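Local atomic coordinates of Thiol:disulfide interchange protein DsbA (Neisseria meningitidis serogroup B, PDB entry 2ZNM), a protein that probably acts as a periplasmic thiol:disulfide oxidoreductase of the DsbA type, exchanging disulfides with other proteins through a redox-active cysteine pair on a thioredoxin fold. Residues A[14-19]-A[144-149]; A[37-42]-A[94-99]; A[88-93]-A[109-114]; A[103-108]-A[126-131]; A[154-159]-A[176-181]. All coordinates share one frame; numbering follows the deposited sequence.

In the fold
The five contacts fall into two groups. Contacts 1 and 5 belong to the sheet end of the thioredoxin fold, with centres 14 Å apart, and they touch: Ile-16 N lies 2.9 Å from Gly-158 O, probably a hydrogen bond. Contacts 3 and 4 join helices to one another, and contact 2 joins the loop 37-42 to helix 84-97. Contact 2, which carries Cys-37 of the predicted redox pair Cys-34 and Cys-37, is closest to the active site; its centre is 11 Å from that of contact 3, with which it shares helix 84-97. Contact 3 shares helix 105-113 with contact 4, centres 12 Å apart, and contacts 1 and 4 share helix 130-145. Contacts 3 and 4 both lie about 33 Å from contact 5, centre to centre.

Contact 1: A[14-19]-A[144-149]; sequences KPIPQE and EQYRID
Helix 130-145 ends just before Tyr-146, whose ring meets Ile-16 and its neighbours in 14-19. In the last turn, Glu-144 offers its carbonyl oxygen to the backbone N and to NH1 of Arg-147, both weak bonds, and Gln-145 lays its CG over one face of the Tyr-146 ring, offset toward the rim. The opposite face receives Ile-16: CG1 stands 3.5 Å from the ring centroid and only 5° off the normal, a CH-pi contact, while Ile-16 CD1 reaches Tyr-146 CG at 3.7 Å. Near the ring plane, the edge carbon CE1 of Tyr-146 faces Lys-14 O at 3.3 Å. The hydroxyl end abuts a proline ring, with Pro-17 CD 3.7 Å from Tyr-146 OH. With chi1 at -58°, Tyr-146 CG sits beside its backbone N, directing the ring onto the loop after strand 9-11. Arg-147, at positive phi, is the C-prime residue of a Schellman motif, which reverses the chain from the helix toward strand 153-156. Ile-148 then turns into the fold, touching Phe-29 and Thr-153, and its carbonyl oxygen is bonded by Trp-64 NE1. Ile-16 reaches the same strands, packing on Leu-27, Phe-29 and Ile-155.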
# COMPACT_ATOMS: atom_id res chain seq x y z
N LYS A 14 13.67 6.44 -12.34
CA LYS A 14 14.47 5.49 -11.58
C LYS A 14 13.54 4.37 -11.12
O LYS A 14 12.47 4.65 -10.58
CB LYS A 14 15.12 6.16 -10.36
CG LYS A 14 16.18 7.21 -10.66
CD LYS A 14 17.53 6.58 -11.02
CE LYS A 14 18.69 7.47 -10.60
NZ LYS A 14 18.74 7.64 -9.11
N PRO A 15 13.94 3.11 -11.33
CA PRO A 15 13.11 1.96 -10.96
C PRO A 15 13.04 1.72 -9.44
O PRO A 15 14.02 1.94 -8.74
CB PRO A 15 13.80 0.78 -11.65
CG PRO A 15 14.81 1.39 -12.60
CD PRO A 15 15.19 2.68 -11.97
N ILE A 16 11.89 1.27 -8.96
CA ILE A 16 11.75 0.91 -7.55
C ILE A 16 12.16 -0.55 -7.36
O ILE A 16 11.59 -1.43 -8.01
CB ILE A 16 10.32 1.17 -6.99
CG1 ILE A 16 9.85 2.59 -7.34
CG2 ILE A 16 10.27 0.92 -5.48
CD1 ILE A 16 8.57 3.04 -6.65
N PRO A 17 13.16 -0.81 -6.50
CA PRO A 17 13.61 -2.18 -6.24
C PRO A 17 12.48 -3.05 -5.69
O PRO A 17 11.84 -2.69 -4.70
CB PRO A 17 14.71 -2.00 -5.19
CG PRO A 17 15.17 -0.59 -5.34
CD PRO A 17 13.94 0.18 -5.73
N GLN A 18 12.24 -4.18 -6.36
CA GLN A 18 11.19 -5.11 -5.94
C GLN A 18 11.51 -5.76 -4.60
O GLN A 18 12.67 -5.92 -4.23
CB GLN A 18 10.94 -6.18 -7.02
CG GLN A 18 10.28 -5.65 -8.29
CD GLN A 18 9.73 -6.75 -9.19
OE1 GLN A 18 8.92 -6.48 -10.08
NE2 GLN A 18 10.16 -7.98 -8.98
N GLU A 19 10.45 -6.12 -3.88
CA GLU A 19 10.53 -6.89 -2.64
C GLU A 19 11.15 -8.27 -2.93
O GLU A 19 12.02 -8.74 -2.19
CB GLU A 19 9.12 -7.09 -2.12
CG GLU A 19 8.87 -6.68 -0.69
CD GLU A 19 7.37 -6.57 -0.40
OE1 GLU A 19 6.58 -7.35 -0.99
OE2 GLU A 19 6.98 -5.70 0.41
N GLU A 144 8.89 10.34 -1.46
CA GLU A 144 9.72 11.48 -1.88
C GLU A 144 10.57 11.16 -3.11
O GLU A 144 10.57 11.90 -4.09
CB GLU A 144 10.59 11.96 -0.72
CG GLU A 144 9.78 12.42 0.52
CD GLU A 144 10.63 13.02 1.64
OE1 GLU A 144 11.86 12.75 1.69
OE2 GLU A 144 10.07 13.76 2.48
N GLN A 145 11.28 10.03 -3.05
CA GLN A 145 12.25 9.68 -4.08
C GLN A 145 11.57 9.44 -5.42
O GLN A 145 12.14 9.74 -6.47
CB GLN A 145 13.06 8.45 -3.67
CG GLN A 145 14.20 8.10 -4.60
CD GLN A 145 15.29 7.29 -3.92
OE1 GLN A 145 15.37 7.25 -2.69
NE2 GLN A 145 16.14 6.65 -4.72
N TYR A 146 10.34 8.93 -5.37
CA TYR A 146 9.63 8.54 -6.58
C TYR A 146 8.40 9.40 -6.87
O TYR A 146 7.58 9.05 -7.71
CB TYR A 146 9.31 7.04 -6.55
CG TYR A 146 10.56 6.18 -6.40
CD1 TYR A 146 11.40 5.94 -7.49
CD2 TYR A 146 10.91 5.62 -5.17
CE1 TYR A 146 12.54 5.16 -7.36
CE2 TYR A 146 12.05 4.83 -5.03
CZ TYR A 146 12.86 4.60 -6.13
OH TYR A 146 14.00 3.83 -6.01
N ARG A 147 8.31 10.54 -6.17
CA ARG A 147 7.26 11.56 -6.37
C ARG A 147 5.84 10.98 -6.38
O ARG A 147 5.07 11.21 -7.32
CB ARG A 147 7.53 12.39 -7.64
CG ARG A 147 8.77 13.32 -7.61
CD ARG A 147 10.07 12.57 -7.91
NE ARG A 147 11.15 13.44 -8.40
CZ ARG A 147 11.97 14.16 -7.63
NH1 ARG A 147 11.86 14.14 -6.30
NH2 ARG A 147 12.92 14.90 -8.19
N ILE A 148 5.49 10.23 -5.34
CA ILE A 148 4.13 9.70 -5.22
C ILE A 148 3.25 10.75 -4.54
O ILE A 148 3.31 10.96 -3.32
CB ILE A 148 4.10 8.33 -4.49
CG1 ILE A 148 4.68 7.24 -5.39
CG2 ILE A 148 2.69 7.94 -4.12
CD1 ILE A 148 6.12 6.96 -5.17
N ASP A 149 2.44 11.42 -5.35
CA ASP A 149 1.67 12.58 -4.90
C ASP A 149 0.16 12.35 -5.03
O ASP A 149 -0.63 13.30 -5.03
CB ASP A 149 2.11 13.84 -5.66
CG ASP A 149 1.91 13.73 -7.17
OD1 ASP A 149 1.66 12.60 -7.68
OD2 ASP A 149 2.01 14.78 -7.85

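Contact 2: A[37-42]-A[94-99]; sequences CHHFDP and AVYEQK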
# COMPACT_ATOMS: atom_id res chain seq x y z
N CYS A 37 -16.12 1.96 0.81
CA CYS A 37 -17.41 1.67 1.41
C CYS A 37 -17.43 0.50 2.41
O CYS A 37 -18.30 0.46 3.29
CB CYS A 37 -18.50 1.54 0.33
SG CYS A 37 -18.67 -0.09 -0.43
N HIS A 38 -16.50 -0.45 2.29
CA HIS A 38 -16.48 -1.55 3.28
C HIS A 38 -15.21 -1.56 4.13
O HIS A 38 -14.92 -2.57 4.77
CB HIS A 38 -16.69 -2.94 2.63
CG HIS A 38 -18.03 -3.11 1.97
ND1 HIS A 38 -19.22 -3.14 2.67
CD2 HIS A 38 -18.36 -3.28 0.66
CE1 HIS A 38 -20.22 -3.31 1.83
NE2 HIS A 38 -19.73 -3.40 0.61
N HIS A 39 -14.47 -0.45 4.15
CA HIS A 39 -13.20 -0.32 4.91
C HIS A 39 -12.13 -1.29 4.40
O HIS A 39 -11.29 -1.78 5.17
CB HIS A 39 -13.41 -0.49 6.42
CG HIS A 39 -14.52 0.34 6.99
ND1 HIS A 39 -14.34 1.65 7.37
CD2 HIS A 39 -15.81 0.04 7.26
CE1 HIS A 39 -15.49 2.13 7.84
NE2 HIS A 39 -16.39 1.17 7.78
N PHE A 40 -12.16 -1.59 3.11
CA PHE A 40 -11.06 -2.28 2.45
C PHE A 40 -11.01 -1.80 1.01
O PHE A 40 -12.03 -1.44 0.43
CB PHE A 40 -11.18 -3.81 2.55
CG PHE A 40 -12.28 -4.40 1.70
CD1 PHE A 40 -12.02 -4.80 0.38
CD2 PHE A 40 -13.56 -4.56 2.20
CE1 PHE A 40 -13.04 -5.33 -0.41
CE2 PHE A 40 -14.59 -5.09 1.41
CZ PHE A 40 -14.33 -5.48 0.11
N ASP A 41 -9.80 -1.78 0.45
CA ASP A 41 -9.55 -1.41 -0.95
C ASP A 41 -10.07 -2.48 -1.94
O ASP A 41 -9.53 -3.58 -2.01
CB ASP A 41 -8.05 -1.19 -1.12
CG ASP A 41 -7.71 -0.52 -2.42
OD1 ASP A 41 -6.77 0.27 -2.42
OD2 ASP A 41 -8.35 -0.79 -3.45
N PRO A 42 -11.12 -2.16 -2.72
CA PRO A 42 -11.64 -3.12 -3.72
C PRO A 42 -10.65 -3.46 -4.84
O PRO A 42 -10.76 -4.53 -5.45
CB PRO A 42 -12.89 -2.43 -4.28
CG PRO A 42 -12.72 -0.96 -3.94
CD PRO A 42 -11.88 -0.89 -2.70
N ALA A 94 -11.04 4.14 11.98
CA ALA A 94 -10.53 5.04 13.01
C ALA A 94 -10.00 6.32 12.34
O ALA A 94 -10.25 7.42 12.80
CB ALA A 94 -9.44 4.33 13.80
N VAL A 95 -9.28 6.15 11.23
CA VAL A 95 -8.79 7.26 10.44
C VAL A 95 -9.97 8.08 9.86
O VAL A 95 -9.96 9.32 9.94
CB VAL A 95 -7.76 6.78 9.37
CG1 VAL A 95 -7.31 7.92 8.47
CG2 VAL A 95 -6.53 6.16 10.06
N TYR A 96 -11.01 7.39 9.36
CA TYR A 96 -12.23 8.04 8.84
C TYR A 96 -12.98 8.88 9.86
O TYR A 96 -13.49 9.95 9.54
CB TYR A 96 -13.25 7.03 8.29
CG TYR A 96 -12.84 6.18 7.11
CD1 TYR A 96 -11.65 6.41 6.41
CD2 TYR A 96 -13.67 5.15 6.66
CE1 TYR A 96 -11.29 5.61 5.32
CE2 TYR A 96 -13.32 4.36 5.58
CZ TYR A 96 -12.13 4.59 4.92
OH TYR A 96 -11.80 3.79 3.85
N GLU A 97 -13.09 8.39 11.08
CA GLU A 97 -13.90 9.06 12.10
C GLU A 97 -13.24 10.32 12.67
O GLU A 97 -13.92 11.24 13.11
CB GLU A 97 -14.27 8.07 13.21
CG GLU A 97 -15.11 6.88 12.70
CD GLU A 97 -15.80 6.12 13.81
OE1 GLU A 97 -15.20 6.01 14.90
OE2 GLU A 97 -16.94 5.64 13.60
N GLN A 98 -11.90 10.32 12.64
CA GLN A 98 -11.06 11.45 13.10
C GLN A 98 -11.24 11.84 14.59
O GLN A 98 -10.87 12.95 14.99
CB GLN A 98 -11.26 12.69 12.22
CG GLN A 98 -10.79 12.54 10.79
CD GLN A 98 -10.75 13.88 10.05
OE1 GLN A 98 -11.78 14.37 9.57
NE2 GLN A 98 -9.56 14.46 9.96
N LYS A 99 -11.78 10.93 15.39
CA LYS A 99 -11.97 11.17 16.83
C LYS A 99 -10.68 11.10 17.66
O LYS A 99 -10.61 11.65 18.75
CB LYS A 99 -13.03 10.20 17.40
CG LYS A 99 -14.42 10.37 16.80
CD LYS A 99 -15.31 9.14 16.99
CE LYS A 99 -16.76 9.48 16.66
NZ LYS A 99 -17.70 8.32 16.61
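Two rings carry this contact, Tyr-96 from helix 84-97 and His-39 from the loop that follows the predicted redox-active cysteines, and they share nearly all of the roughly 99 Å² buried between the segments. They meet rim to rim. His-39 ND1 comes 3.4 Å from Tyr-96 CE2, and CE1 of the imidazole lies 3.7 Å from Tyr-96 CD2, so one side of each ring does the touching. The centroids are 5.4 Å apart and the planes are inclined by 29°; neither ring covers the face of the other, which rules out an offset or T-shaped stack. His-39 has a positive phi of 63°, which bends the backbone here, and its CG lies beside the backbone N (chi1 -50°), carrying the imidazole toward the helix. The phenol reaches beyond the histidine: Tyr-96 OH is hydrogen-bonded to Cys-34 O and to His-36 N. Two bonds to the backbone of the Cys-34 to Cys-37 motif thus fix the far end of a ring whose flank rests on His-39. The disulfide predicted for these cysteines is absent from this structure. Asp-41 is the N-cap of helix 42-50, its OD2 bonding Leu-43 N. His-39 also packs on Phe-92 and Lys-93, one turn earlier in helix 84-97. Through Tyr-96 and His-39, the loop between strand 24-30 and helix 42-50 is set against helix 84-97.

Contact 3: A[88-93]-A[109-114]; sequences NPAVFK and GKWALS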
# COMPACT_ATOMS: atom_id res chain seq x y z
N ASN A 88 -6.92 -4.05 9.42
CA ASN A 88 -7.03 -2.89 8.52
C ASN A 88 -8.43 -2.26 8.49
O ASN A 88 -8.53 -1.03 8.48
CB ASN A 88 -6.60 -3.23 7.09
CG ASN A 88 -5.13 -3.06 6.86
OD1 ASN A 88 -4.48 -2.20 7.45
ND2 ASN A 88 -4.59 -3.87 5.97
N PRO A 89 -9.50 -3.08 8.46
CA PRO A 89 -10.83 -2.47 8.45
C PRO A 89 -11.05 -1.48 9.61
O PRO A 89 -11.51 -0.35 9.37
CB PRO A 89 -11.79 -3.68 8.54
CG PRO A 89 -11.02 -4.80 7.92
CD PRO A 89 -9.59 -4.56 8.39
N ALA A 90 -10.71 -1.92 10.82
CA ALA A 90 -10.71 -1.07 12.02
C ALA A 90 -9.73 0.12 11.95
O ALA A 90 -9.97 1.15 12.58
CB ALA A 90 -10.44 -1.91 13.28
N VAL A 91 -8.64 -0.00 11.20
CA VAL A 91 -7.71 1.11 11.03
C VAL A 91 -8.29 2.19 10.09
O VAL A 91 -8.32 3.38 10.44
CB VAL A 91 -6.31 0.65 10.55
CG1 VAL A 91 -5.39 1.86 10.37
CG2 VAL A 91 -5.69 -0.33 11.54
N PHE A 92 -8.76 1.79 8.91
CA PHE A 92 -9.48 2.73 8.05
C PHE A 92 -10.55 3.50 8.82
O PHE A 92 -10.63 4.73 8.71
CB PHE A 92 -10.13 2.00 6.87
CG PHE A 92 -9.18 1.67 5.76
CD1 PHE A 92 -8.83 2.63 4.82
CD2 PHE A 92 -8.64 0.40 5.64
CE1 PHE A 92 -7.96 2.34 3.79
CE2 PHE A 92 -7.76 0.09 4.62
CZ PHE A 92 -7.42 1.07 3.69
N LYS A 93 -11.36 2.78 9.60
CA LYS A 93 -12.53 3.35 10.25
C LYS A 93 -12.14 4.40 11.29
O LYS A 93 -12.83 5.39 11.46
CB LYS A 93 -13.37 2.25 10.91
CG LYS A 93 -14.62 2.75 11.63
CD LYS A 93 -15.51 1.62 12.09
CE LYS A 93 -16.23 1.97 13.36
NZ LYS A 93 -17.38 1.02 13.60
N GLY A 109 -1.53 2.98 20.57
CA GLY A 109 -1.45 1.92 21.58
C GLY A 109 -2.71 1.75 22.42
O GLY A 109 -3.23 0.65 22.55
N LYS A 110 -3.22 2.86 22.97
CA LYS A 110 -4.46 2.82 23.73
C LYS A 110 -5.63 2.35 22.86
O LYS A 110 -6.46 1.56 23.31
CB LYS A 110 -4.77 4.18 24.38
CG LYS A 110 -3.81 4.56 25.50
CD LYS A 110 -4.50 5.38 26.59
CE LYS A 110 -3.66 5.44 27.86
NZ LYS A 110 -4.47 5.82 29.06
N TRP A 111 -5.67 2.82 21.61
CA TRP A 111 -6.69 2.38 20.65
C TRP A 111 -6.62 0.87 20.37
O TRP A 111 -7.64 0.18 20.43
CB TRP A 111 -6.59 3.17 19.34
CG TRP A 111 -7.42 2.59 18.22
CD1 TRP A 111 -8.75 2.79 18.01
CD2 TRP A 111 -6.97 1.72 17.17
NE1 TRP A 111 -9.16 2.09 16.89
CE2 TRP A 111 -8.09 1.43 16.36
CE3 TRP A 111 -5.73 1.15 16.84
CZ2 TRP A 111 -8.00 0.61 15.24
CZ3 TRP A 111 -5.65 0.34 15.73
CH2 TRP A 111 -6.78 0.08 14.94
N ALA A 112 -5.42 0.37 20.07
CA ALA A 112 -5.21 -1.03 19.71
C ALA A 112 -5.67 -1.99 20.80
O ALA A 112 -6.32 -3.00 20.50
CB ALA A 112 -3.75 -1.28 19.37
N LEU A 113 -5.33 -1.67 22.04
CA LEU A 113 -5.65 -2.53 23.19
C LEU A 113 -7.16 -2.62 23.50
O LEU A 113 -7.63 -3.65 23.99
CB LEU A 113 -4.85 -2.09 24.42
CG LEU A 113 -3.42 -2.61 24.69
CD1 LEU A 113 -3.44 -4.08 25.09
CD2 LEU A 113 -2.45 -2.38 23.55
N SER A 114 -7.91 -1.56 23.19
CA SER A 114 -9.36 -1.53 23.38
C SER A 114 -10.17 -2.21 22.27
O SER A 114 -11.39 -2.35 22.38
CB SER A 114 -9.83 -0.07 23.54
OG SER A 114 -9.65 0.66 22.33
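Trp-111 lays the outer corner of its indole against Ala-90 and Val-91. Its CZ2 lies 3.4 Å from Ala-90 O and 4.0 Å from Ala-90 CB, while the neighbouring CH2 is met by Val-91 CG2 at 3.6 Å. Both partners approach obliquely, neither squarely over the face nor in the ring plane, and the valine side chain crosses the indole at about a right angle. The torsions account for this reach: Trp-111 CG is opposite its backbone N (chi1 169°), so the ring extends from helix 105-113 to helix 84-97, and Val-91 turns CG2 toward it. The backbones themselves stay well apart, with the CA atoms of Val-91 and Ala-112 separated by 9.3 Å; a single large side chain spans that interval. The indole nitrogen end lies near the next turn of helix 84-97, since Trp-111 NE1 is 3.8 Å from Ala-94 CB. Three residues on, Ser-114 OG donates to Trp-111 O at 2.8 Å, tilted 30° from the carbonyl plane. Helix 84-97 is kinked at Pro-89 and Ala-90, whose N atoms lack bonds to the preceding turn. Met-74 of helix 69-81 touches both Val-91 and Trp-111, and Ile-100 packs on the indole. Behind Trp-111, Ala-112 and Leu-113 rest on Met-124 of helix 120-127, so helix 105-113 lies against helices 69-81, 84-97 and 120-127.

Contact 4: A[103-108]-A[126-131]; sequences ENRSVA and AYDSPE
The guanidinium of Arg-105 presents its edge to Asp-128: NE donates to OD1 at 3.0 Å, with a nearly straight N-H...O angle of 166°, and the oxygen lies close to the guanidinium plane. From the acceptor's side the approach is less regular, because Asp-128 OD1 is met from above the carboxylate plane. The two groups are turned 48° against each other, and the second pair, Arg-105 NH2 and Asp-128 OD2, stays at 3.5 Å; the salt bridge therefore rests on one firm bond rather than a flat two-pronged pairing. The ring of Tyr-127 has OD1 of its neighbour Asp-128 at its edge, in plane. Across the contact it is approached obliquely, with Arg-105 CG 3.7 Å from CE2 and Ala-108 CB 3.7 Å from Tyr-127 OH. The phenol also reaches the backbone, its OH lying 3.7 Å from Arg-105 CA. Arg-105 starts opposite its own N (chi1 -176°) and runs extended to NE, so its CG crosses the tyrosine obliquely at CE2 before the charged end meets the aspartate. The exposed charge pair thus borders a buried apolar patch of tyrosine and alanine. Arg-73 of helix 69-81 adds a bond from NE to Tyr-127 O and a long, weak ion pair to Asp-128, while Ala-77 and Met-74 of that helix touch Tyr-127 and Ala-108. The first turn of helix 105-113, behind the N-cap Asn-104, is thereby joined to the end of helix 120-127, an arrangement belonging to the helical domain that DsbA-like proteins insert into the thioredoxin fold.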
# COMPACT_ATOMS: atom_id res chain seq x y z
N GLU A 103 -2.02 8.92 14.60
CA GLU A 103 -0.62 9.16 14.22
C GLU A 103 0.30 9.16 15.44
O GLU A 103 1.50 9.02 15.31
CB GLU A 103 -0.47 10.52 13.52
CG GLU A 103 -0.94 10.57 12.09
CD GLU A 103 -2.39 11.03 11.96
OE1 GLU A 103 -3.16 10.94 12.95
OE2 GLU A 103 -2.76 11.48 10.85
N ASN A 104 -0.29 9.35 16.61
CA ASN A 104 0.45 9.41 17.85
C ASN A 104 0.58 8.01 18.45
O ASN A 104 -0.42 7.32 18.63
CB ASN A 104 -0.28 10.34 18.81
CG ASN A 104 0.45 10.54 20.10
OD1 ASN A 104 1.37 11.35 20.19
ND2 ASN A 104 0.05 9.79 21.13
N ARG A 105 1.81 7.62 18.77
CA ARG A 105 2.11 6.28 19.32
C ARG A 105 1.25 5.87 20.52
O ARG A 105 0.69 4.77 20.54
CB ARG A 105 3.59 6.15 19.68
CG ARG A 105 3.97 4.75 20.17
CD ARG A 105 5.45 4.64 20.34
NE ARG A 105 5.85 3.54 21.22
CZ ARG A 105 6.11 3.67 22.51
NH1 ARG A 105 6.00 4.85 23.10
NH2 ARG A 105 6.48 2.61 23.23
N SER A 106 1.18 6.73 21.53
CA SER A 106 0.44 6.39 22.74
C SER A 106 -1.07 6.30 22.49
O SER A 106 -1.75 5.48 23.11
CB SER A 106 0.78 7.35 23.89
OG SER A 106 0.47 8.68 23.55
N VAL A 107 -1.57 7.13 21.58
CA VAL A 107 -2.98 7.07 21.16
C VAL A 107 -3.25 5.79 20.35
O VAL A 107 -4.24 5.10 20.58
CB VAL A 107 -3.42 8.35 20.38
CG1 VAL A 107 -4.79 8.18 19.73
CG2 VAL A 107 -3.44 9.56 21.31
N ALA A 108 -2.35 5.46 19.43
CA ALA A 108 -2.43 4.22 18.67
C ALA A 108 -2.46 3.01 19.61
O ALA A 108 -3.33 2.14 19.49
CB ALA A 108 -1.29 4.11 17.71
N ALA A 126 4.45 -5.60 17.05
CA ALA A 126 5.01 -5.30 15.74
C ALA A 126 5.26 -3.80 15.56
O ALA A 126 6.18 -3.39 14.85
CB ALA A 126 4.08 -5.81 14.64
N TYR A 127 4.42 -3.00 16.22
CA TYR A 127 4.44 -1.55 16.11
C TYR A 127 5.70 -0.93 16.74
O TYR A 127 6.24 0.05 16.23
CB TYR A 127 3.19 -1.01 16.80
CG TYR A 127 2.89 0.44 16.58
CD1 TYR A 127 1.93 0.84 15.65
CD2 TYR A 127 3.52 1.42 17.34
CE1 TYR A 127 1.62 2.18 15.46
CE2 TYR A 127 3.23 2.76 17.15
CZ TYR A 127 2.28 3.14 16.22
OH TYR A 127 1.99 4.47 16.05
N ASP A 128 6.17 -1.53 17.83
CA ASP A 128 7.30 -1.02 18.61
C ASP A 128 8.57 -1.78 18.30
O ASP A 128 9.56 -1.68 19.04
CB ASP A 128 6.99 -1.09 20.10
CG ASP A 128 5.91 -0.12 20.55
OD1 ASP A 128 5.64 0.87 19.83
OD2 ASP A 128 5.34 -0.34 21.63
N SER A 129 8.55 -2.56 17.23
CA SER A 129 9.74 -3.29 16.81
C SER A 129 10.51 -2.45 15.77
O SER A 129 9.89 -1.64 15.06
CB SER A 129 9.38 -4.66 16.25
OG SER A 129 9.13 -4.58 14.87
N PRO A 130 11.84 -2.64 15.69
CA PRO A 130 12.66 -1.82 14.79
C PRO A 130 12.29 -1.97 13.31
O PRO A 130 12.40 -1.01 12.56
CB PRO A 130 14.10 -2.33 15.04
CG PRO A 130 13.95 -3.66 15.68
CD PRO A 130 12.65 -3.61 16.45
N GLU A 131 11.84 -3.16 12.93
CA GLU A 131 11.37 -3.45 11.57
C GLU A 131 10.29 -2.47 11.11
O GLU A 131 10.36 -1.92 10.01
CB GLU A 131 10.88 -4.90 11.47
CG GLU A 131 12.00 -5.98 11.56
CD GLU A 131 12.49 -6.28 12.99
OE1 GLU A 131 11.83 -5.85 13.98
OE2 GLU A 131 13.53 -6.97 13.13

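Contact 5: A[154-159]-A[176-181]; sequences VIVGGK and KELVAK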
# COMPACT_ATOMS: atom_id res chain seq x y z
N VAL A 154 -0.28 2.93 -8.67
CA VAL A 154 0.16 1.56 -8.92
C VAL A 154 1.41 1.54 -9.81
O VAL A 154 1.43 2.12 -10.89
CB VAL A 154 -0.97 0.67 -9.52
CG1 VAL A 154 -0.46 -0.72 -9.87
CG2 VAL A 154 -2.16 0.57 -8.56
N ILE A 155 2.45 0.86 -9.32
CA ILE A 155 3.66 0.62 -10.08
C ILE A 155 3.89 -0.89 -10.31
O ILE A 155 3.81 -1.69 -9.37
CB ILE A 155 4.86 1.30 -9.40
CG1 ILE A 155 4.53 2.79 -9.20
CG2 ILE A 155 6.12 1.13 -10.26
CD1 ILE A 155 5.35 3.52 -8.19
N VAL A 156 4.16 -1.25 -11.57
CA VAL A 156 4.28 -2.64 -11.99
C VAL A 156 5.73 -2.99 -12.37
O VAL A 156 6.37 -2.29 -13.16
CB VAL A 156 3.36 -2.96 -13.19
CG1 VAL A 156 3.44 -4.46 -13.56
CG2 VAL A 156 1.92 -2.53 -12.92
N GLY A 157 6.23 -4.09 -11.80
CA GLY A 157 7.60 -4.54 -12.04
C GLY A 157 8.64 -3.48 -11.72
O GLY A 157 9.74 -3.52 -12.27
N GLY A 158 8.28 -2.53 -10.85
CA GLY A 158 9.17 -1.44 -10.44
C GLY A 158 9.38 -0.32 -11.45
O GLY A 158 10.07 0.66 -11.16
N LYS A 159 8.78 -0.45 -12.63
CA LYS A 159 9.14 0.38 -13.78
C LYS A 159 8.02 1.24 -14.33
O LYS A 159 8.26 2.34 -14.82
CB LYS A 159 9.65 -0.50 -14.93
CG LYS A 159 11.11 -0.89 -14.86
CD LYS A 159 11.53 -1.60 -16.15
CE LYS A 159 13.04 -1.48 -16.37
NZ LYS A 159 13.47 -2.08 -17.67
N LYS A 176 -2.88 -5.66 -15.77
CA LYS A 176 -2.66 -7.00 -16.31
C LYS A 176 -1.80 -7.03 -17.58
O LYS A 176 -0.92 -7.89 -17.71
CB LYS A 176 -3.98 -7.76 -16.51
CG LYS A 176 -4.43 -8.48 -15.24
CD LYS A 176 -5.78 -9.16 -15.41
CE LYS A 176 -5.68 -10.37 -16.35
NZ LYS A 176 -7.00 -11.04 -16.55
N GLU A 177 -2.03 -6.07 -18.48
CA GLU A 177 -1.23 -5.89 -19.69
C GLU A 177 0.22 -5.50 -19.37
O GLU A 177 1.14 -5.92 -20.07
CB GLU A 177 -1.86 -4.85 -20.61
CG GLU A 177 -3.02 -5.37 -21.48
CD GLU A 177 -3.45 -4.37 -22.56
OE1 GLU A 177 -3.58 -3.16 -22.26
OE2 GLU A 177 -3.68 -4.81 -23.72
N LEU A 178 0.40 -4.70 -18.32
CA LEU A 178 1.72 -4.28 -17.86
C LEU A 178 2.54 -5.41 -17.26
O LEU A 178 3.75 -5.45 -17.41
CB LEU A 178 1.60 -3.13 -16.85
CG LEU A 178 2.02 -1.69 -17.19
CD1 LEU A 178 2.02 -1.36 -18.68
CD2 LEU A 178 1.16 -0.68 -16.42
N VAL A 179 1.86 -6.32 -16.56
CA VAL A 179 2.50 -7.52 -16.03
C VAL A 179 2.96 -8.42 -17.19
O VAL A 179 4.04 -9.01 -17.12
CB VAL A 179 1.56 -8.29 -15.06
CG1 VAL A 179 2.12 -9.65 -14.70
CG2 VAL A 179 1.31 -7.47 -13.80
N ALA A 180 2.15 -8.49 -18.24
CA ALA A 180 2.51 -9.25 -19.45
C ALA A 180 3.63 -8.58 -20.24
O ALA A 180 4.43 -9.25 -20.89
CB ALA A 180 1.29 -9.47 -20.33
N LYS A 181 3.69 -7.25 -20.16
CA LYS A 181 4.77 -6.45 -20.76
C LYS A 181 6.10 -6.72 -20.06
O LYS A 181 7.12 -6.97 -20.71
CB LYS A 181 4.42 -4.96 -20.72
CG LYS A 181 5.42 -4.04 -21.43
CD LYS A 181 4.95 -2.59 -21.40
CE LYS A 181 6.02 -1.63 -21.92
NZ LYS A 181 6.20 -1.71 -23.40
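Val-156, last residue of strand 153-156, meets Leu-178 and Val-179 of helix 167-185; the two residues before it serve other neighbours. Val-154 packs on Val-26 and Val-162 of the adjacent strands, and Ile-155 points away from the helix, touching Phe-29 and Ile-16 on the other face of the sheet. Val-156 then carries the whole contact from its side. Its CG1 lies 3.7 Å from Val-179 CG2 and 3.9 Å from Leu-178 C, close against the helix backbone, while its CG2 is 4.0 Å from both CB and CD2 of Leu-178. With CG1 opposite the backbone N (chi1 -176°), that methyl is placed to reach both helix residues, while CG2 meets only the Leu-178 side chain. The valines cross at about a right angle, whereas Leu-178 comes in obliquely. Strand and helix are close here, the CA atoms of Val-156 and Val-179 being 6.6 Å apart. Gly-157 and Gly-158 follow, both at positive phi (56° and 75°), and form a type I' turn closed by Lys-159 N to Val-156 O at 3.1 Å, which leads the chain into strand 160-162. On the helix side, Leu-178 also reaches Tyr-160, Val-162 and Tyr-9, and Val-179 reaches Ile-24 and Val-26, so the helix covers several strands. An antiparallel hairpin followed by a helix laid over the sheet is the beta-beta-alpha half of the thioredoxin fold.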